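Local structure of uncharacterized protein (4Q0Y) at residues 70-76 against 87-93. The protein is of unknown function but adopts a hot-dog, thioesterase-like fold. Residues are numbered along the deposited sequence; the frame is centred on the assembly and turned at random.
Sequences YHIQPNL and GYFLLYI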
loop_
_atom_site.group_PDB
_atom_site.type_symbol
_atom_site.label_atom_id
_atom_site.label_comp_id
_atom_site.label_asym_id
_atom_site.label_seq_id
_atom_site.Cartn_x
_atom_site.Cartn_y
_atom_site.Cartn_z
ATOM N N TYR B 70 -2.464 -21.686 -2.461
ATOM C CA TYR B 70 -3.900 -21.542 -2.209
ATOM C C TYR B 70 -4.631 -21.009 -3.420
ATOM O O TYR B 70 -4.038 -20.398 -4.319
ATOM C CB TYR B 70 -4.126 -20.579 -1.061
ATOM C CG TYR B 70 -3.630 -21.025 0.288
ATOM C CD1 TYR B 70 -4.153 -22.167 0.908
ATOM C CD2 TYR B 70 -2.686 -20.257 1.001
ATOM C CE1 TYR B 70 -3.716 -22.571 2.150
ATOM C CE2 TYR B 70 -2.249 -20.645 2.272
ATOM C CZ TYR B 70 -2.747 -21.810 2.831
ATOM O OH TYR B 70 -2.340 -22.231 4.076
ATOM N N HIS B 71 -5.938 -21.290 -3.466
ATOM C CA HIS B 71 -6.859 -20.550 -4.310
ATOM C C HIS B 71 -7.490 -19.556 -3.374
ATOM O O HIS B 71 -7.909 -19.932 -2.291
ATOM C CB HIS B 71 -7.899 -21.469 -4.925
ATOM C CG HIS B 71 -7.356 -22.316 -6.030
ATOM N ND1 HIS B 71 -8.169 -22.976 -6.925
ATOM C CD2 HIS B 71 -6.088 -22.614 -6.392
ATOM C CE1 HIS B 71 -7.433 -23.651 -7.782
ATOM N NE2 HIS B 71 -6.168 -23.437 -7.496
ATOM N N ILE B 72 -7.529 -18.289 -3.794
ATOM C CA ILE B 72 -8.011 -17.215 -2.959
ATOM C C ILE B 72 -8.999 -16.319 -3.684
ATOM O O ILE B 72 -8.917 -16.099 -4.902
ATOM C CB ILE B 72 -6.854 -16.359 -2.365
ATOM C CG1 ILE B 72 -6.045 -15.651 -3.477
ATOM C CG2 ILE B 72 -5.944 -17.229 -1.517
ATOM C CD1 ILE B 72 -5.024 -14.658 -2.949
ATOM N N GLN B 73 -9.942 -15.800 -2.889
ATOM C CA GLN B 73 -10.983 -14.889 -3.347
ATOM C C GLN B 73 -10.916 -13.650 -2.468
ATOM O O GLN B 73 -11.550 -13.623 -1.399
ATOM C CB GLN B 73 -12.357 -15.548 -3.284
ATOM C CG GLN B 73 -13.499 -14.642 -3.767
ATOM C CD GLN B 73 -14.862 -15.275 -3.560
ATOM O OE1 GLN B 73 -15.059 -16.479 -3.799
ATOM N NE2 GLN B 73 -15.805 -14.480 -3.087
ATOM N N PRO B 74 -10.153 -12.628 -2.900
ATOM C CA PRO B 74 -10.213 -11.345 -2.210
ATOM C C PRO B 74 -11.535 -10.661 -2.521
ATOM O O PRO B 74 -11.921 -10.566 -3.703
ATOM C CB PRO B 74 -9.032 -10.550 -2.797
ATOM C CG PRO B 74 -8.761 -11.176 -4.104
ATOM C CD PRO B 74 -9.088 -12.640 -3.931
ATOM N N ASN B 75 -12.227 -10.243 -1.467
ATOM C CA ASN B 75 -13.487 -9.547 -1.545
ATOM C C ASN B 75 -13.197 -8.085 -1.293
ATOM O O ASN B 75 -12.563 -7.736 -0.294
ATOM C CB ASN B 75 -14.453 -10.115 -0.512
ATOM C CG ASN B 75 -14.763 -11.558 -0.791
ATOM O OD1 ASN B 75 -15.272 -11.885 -1.859
ATOM N ND2 ASN B 75 -14.376 -12.435 0.114
ATOM N N LEU B 76 -13.602 -7.238 -2.226
ATOM C CA LEU B 76 -13.096 -5.888 -2.270
ATOM C C LEU B 76 -14.088 -4.843 -2.716
ATOM O O LEU B 76 -15.171 -5.151 -3.232
ATOM C CB LEU B 76 -11.852 -5.870 -3.157
ATOM C CG LEU B 76 -12.037 -6.376 -4.597
ATOM C CD1 LEU B 76 -12.618 -5.328 -5.528
ATOM C CD2 LEU B 76 -10.701 -6.910 -5.105
ATOM N N GLY B 87 -16.718 -5.978 -5.548
ATOM C CA GLY B 87 -16.190 -6.941 -6.491
ATOM C C GLY B 87 -15.369 -8.009 -5.799
ATOM O O GLY B 87 -15.289 -8.068 -4.574
ATOM N N TYR B 88 -14.731 -8.834 -6.621
ATOM C CA TYR B 88 -13.812 -9.855 -6.156
ATOM C C TYR B 88 -12.935 -10.332 -7.298
ATOM O O TYR B 88 -13.211 -10.050 -8.484
ATOM C CB TYR B 88 -14.559 -11.056 -5.542
ATOM C CG TYR B 88 -15.459 -11.782 -6.502
ATOM C CD1 TYR B 88 -16.785 -11.362 -6.728
ATOM C CD2 TYR B 88 -14.972 -12.869 -7.243
ATOM C CE1 TYR B 88 -17.597 -12.014 -7.649
ATOM C CE2 TYR B 88 -15.799 -13.543 -8.153
ATOM C CZ TYR B 88 -17.093 -13.105 -8.354
ATOM O OH TYR B 88 -17.880 -13.753 -9.247
ATOM N N PHE B 89 -11.880 -11.040 -6.926
ATOM C CA PHE B 89 -11.043 -11.774 -7.883
ATOM C C PHE B 89 -11.016 -13.234 -7.469
ATOM O O PHE B 89 -11.234 -13.566 -6.305
ATOM C CB PHE B 89 -9.603 -11.260 -7.952
ATOM C CG PHE B 89 -9.465 -9.890 -8.531
ATOM C CD1 PHE B 89 -9.838 -9.639 -9.847
ATOM C CD2 PHE B 89 -8.928 -8.857 -7.771
ATOM C CE1 PHE B 89 -9.718 -8.356 -10.388
ATOM C CE2 PHE B 89 -8.804 -7.578 -8.307
ATOM C CZ PHE B 89 -9.206 -7.324 -9.605
ATOM N N LEU B 90 -10.782 -14.111 -8.440
ATOM C CA LEU B 90 -10.526 -15.526 -8.203
ATOM C C LEU B 90 -9.084 -15.753 -8.666
ATOM O O LEU B 90 -8.781 -15.603 -9.853
ATOM C CB LEU B 90 -11.494 -16.401 -8.987
ATOM C CG LEU B 90 -12.979 -16.188 -8.651
ATOM C CD1 LEU B 90 -13.841 -17.060 -9.531
ATOM C CD2 LEU B 90 -13.244 -16.463 -7.178
ATOM N N LEU B 91 -8.204 -16.038 -7.709
ATOM C CA LEU B 91 -6.773 -16.151 -7.963
ATOM C C LEU B 91 -6.241 -17.493 -7.513
ATOM O O LEU B 91 -6.720 -18.070 -6.547
ATOM C CB LEU B 91 -6.019 -15.056 -7.230
ATOM C CG LEU B 91 -6.517 -13.615 -7.373
ATOM C CD1 LEU B 91 -5.735 -12.722 -6.425
ATOM C CD2 LEU B 91 -6.366 -13.153 -8.807
ATOM N N TYR B 92 -5.199 -17.959 -8.206
ATOM C CA TYR B 92 -4.321 -19.036 -7.699
ATOM C C TYR B 92 -3.061 -18.337 -7.226
ATOM O O TYR B 92 -2.509 -17.504 -7.952
ATOM C CB TYR B 92 -3.979 -20.086 -8.775
ATOM C CG TYR B 92 -5.136 -20.502 -9.692
ATOM C CD1 TYR B 92 -6.450 -20.682 -9.199
ATOM C CD2 TYR B 92 -4.901 -20.787 -11.031
ATOM C CE1 TYR B 92 -7.492 -21.063 -10.034
ATOM C CE2 TYR B 92 -5.940 -21.175 -11.879
ATOM C CZ TYR B 92 -7.231 -21.304 -11.375
ATOM O OH TYR B 92 -8.256 -21.701 -12.194
ATOM N N ILE B 93 -2.587 -18.680 -6.028
ATOM C CA ILE B 93 -1.377 -18.047 -5.497
ATOM C C ILE B 93 -0.378 -19.108 -5.069
ATOM O O ILE B 93 -0.767 -20.093 -4.445
ATOM C CB ILE B 93 -1.710 -17.010 -4.392
ATOM C CG1 ILE B 93 -0.504 -16.132 -4.104
ATOM C CG2 ILE B 93 -2.219 -17.674 -3.116
ATOM C CD1 ILE B 93 -0.870 -14.785 -3.520
#
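H71 and Y92 form an offset stack on one face of an antiparallel hairpin, their ring centroids 4.2 Å apart and the planes at 27°. CD1 of Y92 sits over the middle of the imidazole, 3.3 Å from NE2 of H71. Both side chains run the same way from a non-hydrogen-bonded pair, where the strands come close enough for flat rings to overlap; chi1 of -74° sets the H71 ring beside its backbone N, from where it lies alongside Y92. On the other face, the branched aliphatics I72, L91 and L76 suit the interior: CG1 of I72 meets CB of L91 at 3.8 Å. The F89 ring meets CD2 of L76 through CD2 and CE2.

Paired backbone bonds join Y70 with I93, I72 with L91 and L76 with G87. Between the last two pairs the ladder thins. P74 has no N-H to give, and its CD lies 3.3 Å from O of F89, a buried oxygen without a hydrogen-bond partner; CA of Q73 supplies a C-H...O contact instead. F89 N still reaches P74 O, at a longer 3.3 Å. Nearby, NE2 of Q73 binds a lone pair of N75 OD1 (2.9 Å).

Farther out, F39 and M43 of helix 33-44 cover L91, F16 meets H71 edge-to-face, and S107 OG bonds the Y92 hydroxyl. The chemistry thus implies mainly apolar packing toward the helix, the H71-Y92 stack with its polar partners opposite, and a ladder one hydrogen bond short at the proline.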